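Local atomic coordinates of uncharacterized protein (PDB entry 6PTM), a protein that probably hydrolyses carrageenan chains from their ends, as an exo-acting carrageenase of glycoside hydrolase family 42. Residues A199-N204 with R264-D269; G471-T476 with G491-A496. All blocks are in the same frame, centred on the assembly; numbering follows the deposited sequence.

Contact 1 (A199-N204 with R264-D269)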
loop_
_atom_site.group_PDB
_atom_site.type_symbol
_atom_site.label_atom_id
_atom_site.label_comp_id
_atom_site.label_asym_id
_atom_site.label_seq_id
_atom_site.Cartn_x
_atom_site.Cartn_y
_atom_site.Cartn_z
ATOM N N ALA A 199 2.044 -7.734 26.669
ATOM C CA ALA A 199 1.918 -8.874 27.620
ATOM C C ALA A 199 3.314 -9.330 28.066
ATOM O O ALA A 199 3.405 -10.057 29.067
ATOM C CB ALA A 199 1.128 -10.018 27.022
ATOM N N ASN A 200 4.381 -8.922 27.373
ATOM C CA ASN A 200 5.765 -9.315 27.764
ATOM C C ASN A 200 6.220 -8.450 28.933
ATOM O O ASN A 200 7.334 -8.711 29.448
ATOM C CB ASN A 200 6.785 -9.181 26.627
ATOM C CG ASN A 200 6.498 -10.025 25.404
ATOM O OD1 ASN A 200 6.757 -9.581 24.287
ATOM N ND2 ASN A 200 5.995 -11.232 25.604
ATOM N N VAL A 201 5.449 -7.401 29.291
ATOM C CA VAL A 201 5.677 -6.640 30.549
ATOM C C VAL A 201 4.926 -7.411 31.641
ATOM O O VAL A 201 3.666 -7.347 31.648
ATOM C CB VAL A 201 5.208 -5.171 30.481
ATOM C CG1 VAL A 201 5.507 -4.451 31.794
ATOM C CG2 VAL A 201 5.830 -4.410 29.323
ATOM N N ILE A 202 5.642 -8.123 32.516
ATOM C CA ILE A 202 5.017 -9.138 33.403
ATOM C C ILE A 202 4.678 -8.519 34.768
ATOM O O ILE A 202 4.026 -9.208 35.521
ATOM C CB ILE A 202 5.861 -10.436 33.523
ATOM C CG1 ILE A 202 7.173 -10.210 34.281
ATOM C CG2 ILE A 202 6.081 -11.056 32.140
ATOM C CD1 ILE A 202 8.052 -11.433 34.399
ATOM N N ASN A 203 5.073 -7.281 35.059
ATOM C CA ASN A 203 4.658 -6.693 36.362
ATOM C C ASN A 203 4.596 -5.164 36.318
ATOM O O ASN A 203 5.047 -4.550 35.347
ATOM C CB ASN A 203 5.459 -7.207 37.565
ATOM C CG ASN A 203 6.948 -6.970 37.468
ATOM O OD1 ASN A 203 7.386 -5.909 37.064
ATOM N ND2 ASN A 203 7.733 -7.951 37.868
ATOM N N ASN A 204 4.127 -4.592 37.426
ATOM C CA ASN A 204 3.985 -3.128 37.630
ATOM C C ASN A 204 5.358 -2.445 37.641
ATOM O O ASN A 204 5.397 -1.250 37.358
ATOM C CB ASN A 204 3.139 -2.788 38.855
ATOM C CG ASN A 204 2.763 -1.325 38.898
ATOM O OD1 ASN A 204 2.235 -0.791 37.936
ATOM N ND2 ASN A 204 3.044 -0.677 40.010
ATOM N N ARG A 264 0.129 3.774 28.922
ATOM C CA ARG A 264 1.383 4.498 28.612
ATOM C C ARG A 264 2.558 3.953 29.470
ATOM O O ARG A 264 3.686 3.796 28.917
ATOM C CB ARG A 264 1.151 6.007 28.751
ATOM C CG ARG A 264 -0.076 6.472 27.977
ATOM C CD ARG A 264 0.248 7.424 26.851
ATOM N NE ARG A 264 -0.838 7.581 25.871
ATOM C CZ ARG A 264 -0.874 8.560 24.965
ATOM N NH1 ARG A 264 0.077 9.486 24.966
ATOM N NH2 ARG A 264 -1.854 8.626 24.078
ATOM N N GLN A 265 2.341 3.674 30.756
ATOM C CA GLN A 265 3.396 3.054 31.612
ATOM C C GLN A 265 3.843 1.731 30.956
ATOM O O GLN A 265 5.064 1.471 30.820
ATOM C CB GLN A 265 2.889 2.824 33.042
ATOM C CG GLN A 265 3.856 1.995 33.913
ATOM C CD GLN A 265 3.209 1.585 35.215
ATOM O OE1 GLN A 265 2.576 2.416 35.844
ATOM N NE2 GLN A 265 3.286 0.301 35.583
ATOM N N VAL A 266 2.889 0.909 30.553
ATOM C CA VAL A 266 3.192 -0.473 30.097
ATOM C C VAL A 266 3.966 -0.388 28.775
ATOM O O VAL A 266 5.012 -1.080 28.625
ATOM C CB VAL A 266 1.927 -1.360 30.016
ATOM C CG1 VAL A 266 2.212 -2.653 29.276
ATOM C CG2 VAL A 266 1.345 -1.670 31.396
ATOM N N ASN A 267 3.497 0.442 27.845
ATOM C CA ASN A 267 4.190 0.606 26.549
ATOM C C ASN A 267 5.600 1.161 26.789
ATOM O O ASN A 267 6.523 0.636 26.166
ATOM C CB ASN A 267 3.357 1.445 25.579
ATOM C CG ASN A 267 2.264 0.608 24.967
ATOM O OD1 ASN A 267 2.448 -0.016 23.920
ATOM N ND2 ASN A 267 1.132 0.550 25.634
ATOM N N SER A 268 5.754 2.187 27.626
ATOM C CA SER A 268 7.069 2.787 27.997
ATOM C C SER A 268 7.978 1.686 28.569
ATOM O O SER A 268 9.145 1.610 28.168
ATOM C CB SER A 268 6.908 3.946 28.946
ATOM O OG SER A 268 6.336 5.052 28.249
ATOM N N ASP A 269 7.422 0.809 29.405
ATOM C CA ASP A 269 8.200 -0.265 30.078
ATOM C C ASP A 269 8.622 -1.302 29.035
ATOM O O ASP A 269 9.797 -1.744 29.081
ATOM C CB ASP A 269 7.432 -0.885 31.253
ATOM C CG ASP A 269 7.453 -0.054 32.523
ATOM O OD1 ASP A 269 8.250 0.863 32.609
ATOM O OD2 ASP A 269 6.692 -0.375 33.419
HETATM O O HOH W 1 4.545 -1.834 33.975
HETATM O O HOH W 2 6.902 0.615 35.690
#
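The side-chain amides of N204 and Q265 meet with their planes 52° apart. N204 OD1 lies in the amide plane of Q265, whereas Q265 NE2 sits above the carbonyl plane of N204 and off its lone pairs. The bond is nonetheless short and straight, Q265 NE2 to N204 OD1 being 2.8 Å at an N-H...O angle of 169°. Q265 reaches this far because CG is anti to its backbone N (chi1 171°) and the chain stays extended beyond it. The same NE2 also donates to a water at 3.0 Å, which in turn donates to N203 O and to D269 OD2, the latter at 2.7 Å. Through this water the aspartate is tied to the loop. An alanine in place of Q265 removes the donor to N204 OD1 and one of the three partners of the water, and would probably leave the N204 amide free to turn. In the (beta/alpha)8 barrel expected of this family, the loop that follows strand 192-197 is thus fastened to helix 261-278, which comes after the next strand, 225-230. Deeper in, V201 supplies the apolar half. Its CG2 lies 3.5 Å from V266 O and 4.0 Å from V266 CG1, while CG1, anti to the backbone N, comes 4.1 Å from D269 CB. W237 on helix 236-241 touches the side chains of N204, Q265 and V266 and gives its indole N-H to V201 O.

Contact 2 (G471-T476 with G491-A496); sequences GHMLST and GNYWLA
A beta-alpha unit of what is probably the family's (beta/alpha)8 barrel brings M473 and L474, just past the end of strand 466-471, onto helix 486-498, the helix that leads to the next strand. M473 plants its methyl almost exactly over the middle of the Y493 ring: CE stands 3.8 Å from the ring centroid, only 6° off the normal, a CH-pi contact. SD rides higher above the same face, 4.8 Å from the centroid, which makes this a Met-aromatic contact with the methyl in front. Bends at chi2 (131°) and chi3 (69°) fold the chain so that CE also comes 3.7 Å from A496 CB, one helical turn beyond N492. Nearer the backbone, M473 CB and CG each lie 3.4 Å from N492 OD1, whose hydrogen bond is to S427 OG. L474 takes a different side of the tyrosine: its CD2 approaches in the ring plane, 3.9 Å from Y493 CE1, crossing the tyrosine side chain at about a right angle. The buried phenol is gripped as well, since Y493 OH bonds T506 OG1 on the neighbouring strand 503-506 and lies 2.8 Å from a water that accepts the M473 N-H at 3.0 Å from that nitrogen. V540 and M544 of helix 534-549 also touch the Y493 side chain, and I536 of that helix touches L474.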
loop_
_atom_site.group_PDB
_atom_site.type_symbol
_atom_site.label_atom_id
_atom_site.label_comp_id
_atom_site.label_asym_id
_atom_site.label_seq_id
_atom_site.Cartn_x
_atom_site.Cartn_y
_atom_site.Cartn_z
ATOM N N GLY A 471 0.902 -7.738 2.473
ATOM C CA GLY A 471 0.451 -7.492 1.094
ATOM C C GLY A 471 -0.802 -8.296 0.787
ATOM O O GLY A 471 -0.772 -9.556 0.946
ATOM N N HIS A 472 -1.877 -7.611 0.389
ATOM C CA HIS A 472 -3.185 -8.239 0.089
ATOM C C HIS A 472 -3.483 -8.034 -1.401
ATOM O O HIS A 472 -4.668 -7.821 -1.769
ATOM C CB HIS A 472 -4.258 -7.744 1.082
ATOM C CG HIS A 472 -4.227 -8.472 2.386
ATOM N ND1 HIS A 472 -4.561 -9.831 2.488
ATOM C CD2 HIS A 472 -3.890 -8.057 3.629
ATOM C CE1 HIS A 472 -4.394 -10.212 3.745
ATOM N NE2 HIS A 472 -3.965 -9.137 4.469
ATOM N N MET A 473 -2.456 -8.133 -2.242
ATOM C CA MET A 473 -2.608 -8.066 -3.731
ATOM C C MET A 473 -2.779 -9.458 -4.344
ATOM O O MET A 473 -2.995 -9.506 -5.572
ATOM C CB MET A 473 -1.410 -7.359 -4.373
ATOM C CG MET A 473 -1.349 -5.881 -4.000
ATOM S SD MET A 473 0.291 -5.335 -3.428
ATOM C CE MET A 473 1.146 -5.476 -4.998
ATOM N N LEU A 474 -2.732 -10.545 -3.557
ATOM C CA LEU A 474 -2.956 -11.929 -4.088
ATOM C C LEU A 474 -4.256 -12.530 -3.514
ATOM O O LEU A 474 -5.006 -13.075 -4.315
ATOM C CB LEU A 474 -1.746 -12.828 -3.805
ATOM C CG LEU A 474 -0.417 -12.299 -4.353
ATOM C CD1 LEU A 474 0.719 -13.228 -3.968
ATOM C CD2 LEU A 474 -0.493 -12.107 -5.869
ATOM N N SER A 475 -4.495 -12.457 -2.193
ATOM C CA SER A 475 -5.747 -12.952 -1.553
ATOM C C SER A 475 -6.200 -12.033 -0.403
ATOM O O SER A 475 -5.359 -11.289 0.197
ATOM C CB SER A 475 -5.605 -14.411 -1.095
ATOM O OG SER A 475 -4.642 -14.532 -0.062
ATOM N N THR A 476 -7.501 -12.103 -0.115
ATOM C CA THR A 476 -8.190 -11.477 1.051
ATOM C C THR A 476 -9.224 -12.466 1.631
ATOM O O THR A 476 -9.417 -13.571 1.037
ATOM C CB THR A 476 -8.876 -10.165 0.630
ATOM O OG1 THR A 476 -10.015 -10.455 -0.189
ATOM C CG2 THR A 476 -7.943 -9.211 -0.097
ATOM N N GLY A 491 1.481 -8.070 -12.884
ATOM C CA GLY A 491 0.902 -6.734 -13.173
ATOM C C GLY A 491 0.699 -5.928 -11.908
ATOM O O GLY A 491 0.936 -4.708 -11.886
ATOM N N ASN A 492 0.259 -6.584 -10.850
ATOM C CA ASN A 492 -0.082 -5.921 -9.578
ATOM C C ASN A 492 1.189 -5.472 -8.871
ATOM O O ASN A 492 1.193 -4.339 -8.373
ATOM C CB ASN A 492 -0.926 -6.844 -8.705
ATOM C CG ASN A 492 -2.253 -6.220 -8.371
ATOM O OD1 ASN A 492 -2.481 -5.828 -7.226
ATOM N ND2 ASN A 492 -3.118 -6.108 -9.371
ATOM N N TYR A 493 2.201 -6.320 -8.774
ATOM C CA TYR A 493 3.427 -5.947 -8.039
ATOM C C TYR A 493 4.130 -4.871 -8.862
ATOM O O TYR A 493 4.725 -3.957 -8.313
ATOM C CB TYR A 493 4.306 -7.159 -7.723
ATOM C CG TYR A 493 3.866 -7.876 -6.479
ATOM C CD1 TYR A 493 2.821 -8.781 -6.532
ATOM C CD2 TYR A 493 4.433 -7.613 -5.252
ATOM C CE1 TYR A 493 2.352 -9.410 -5.390
ATOM C CE2 TYR A 493 3.995 -8.265 -4.101
ATOM C CZ TYR A 493 2.931 -9.147 -4.166
ATOM O OH TYR A 493 2.467 -9.788 -3.060
ATOM N N TRP A 494 4.060 -4.997 -10.177
ATOM C CA TRP A 494 4.735 -4.028 -11.068
ATOM C C TRP A 494 4.062 -2.654 -10.876
ATOM O O TRP A 494 4.757 -1.625 -10.661
ATOM C CB TRP A 494 4.674 -4.523 -12.521
ATOM C CG TRP A 494 5.475 -3.665 -13.441
ATOM C CD1 TRP A 494 5.107 -2.474 -13.974
ATOM C CD2 TRP A 494 6.808 -3.923 -13.909
ATOM N NE1 TRP A 494 6.111 -1.973 -14.747
ATOM C CE2 TRP A 494 7.166 -2.842 -14.736
ATOM C CE3 TRP A 494 7.715 -4.963 -13.721
ATOM C CZ2 TRP A 494 8.406 -2.766 -15.346
ATOM C CZ3 TRP A 494 8.943 -4.895 -14.325
ATOM C CH2 TRP A 494 9.288 -3.803 -15.119
ATOM N N LEU A 495 2.734 -2.626 -10.989
ATOM C CA LEU A 495 1.972 -1.367 -10.903
ATOM C C LEU A 495 2.195 -0.719 -9.525
ATOM O O LEU A 495 2.527 0.487 -9.458
ATOM C CB LEU A 495 0.500 -1.681 -11.202
ATOM C CG LEU A 495 -0.470 -0.512 -11.112
ATOM C CD1 LEU A 495 -0.178 0.528 -12.176
ATOM C CD2 LEU A 495 -1.905 -1.031 -11.173
ATOM N N ALA A 496 2.069 -1.492 -8.443
ATOM C CA ALA A 496 2.254 -0.976 -7.078
ATOM C C ALA A 496 3.661 -0.362 -6.956
ATOM O O ALA A 496 3.808 0.743 -6.347
ATOM C CB ALA A 496 2.032 -2.059 -6.058
HETATM O O HOH W 3 0.507 -8.110 -1.916
#

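Following the chain from the N terminus, contact 1 closes first: the loop after strand 192-197 returns to helix 261-278 across 59 residues that include helix 210-218, strand 225-230 and helix 236-241. Contact 2 closes a much shorter excursion of 14 residues, from the loop after strand 466-471 to helix 486-498. The two are in series, neither nested nor crossing, and do not touch; the centres of contact 1 and contact 2 are about 37 Å apart. Contact 1 sits well out from the middle of the chain and is partly buried, linking successive beta-alpha units, whereas contact 2 is buried near the centre and ties the loop leaving a strand to the helix that follows it.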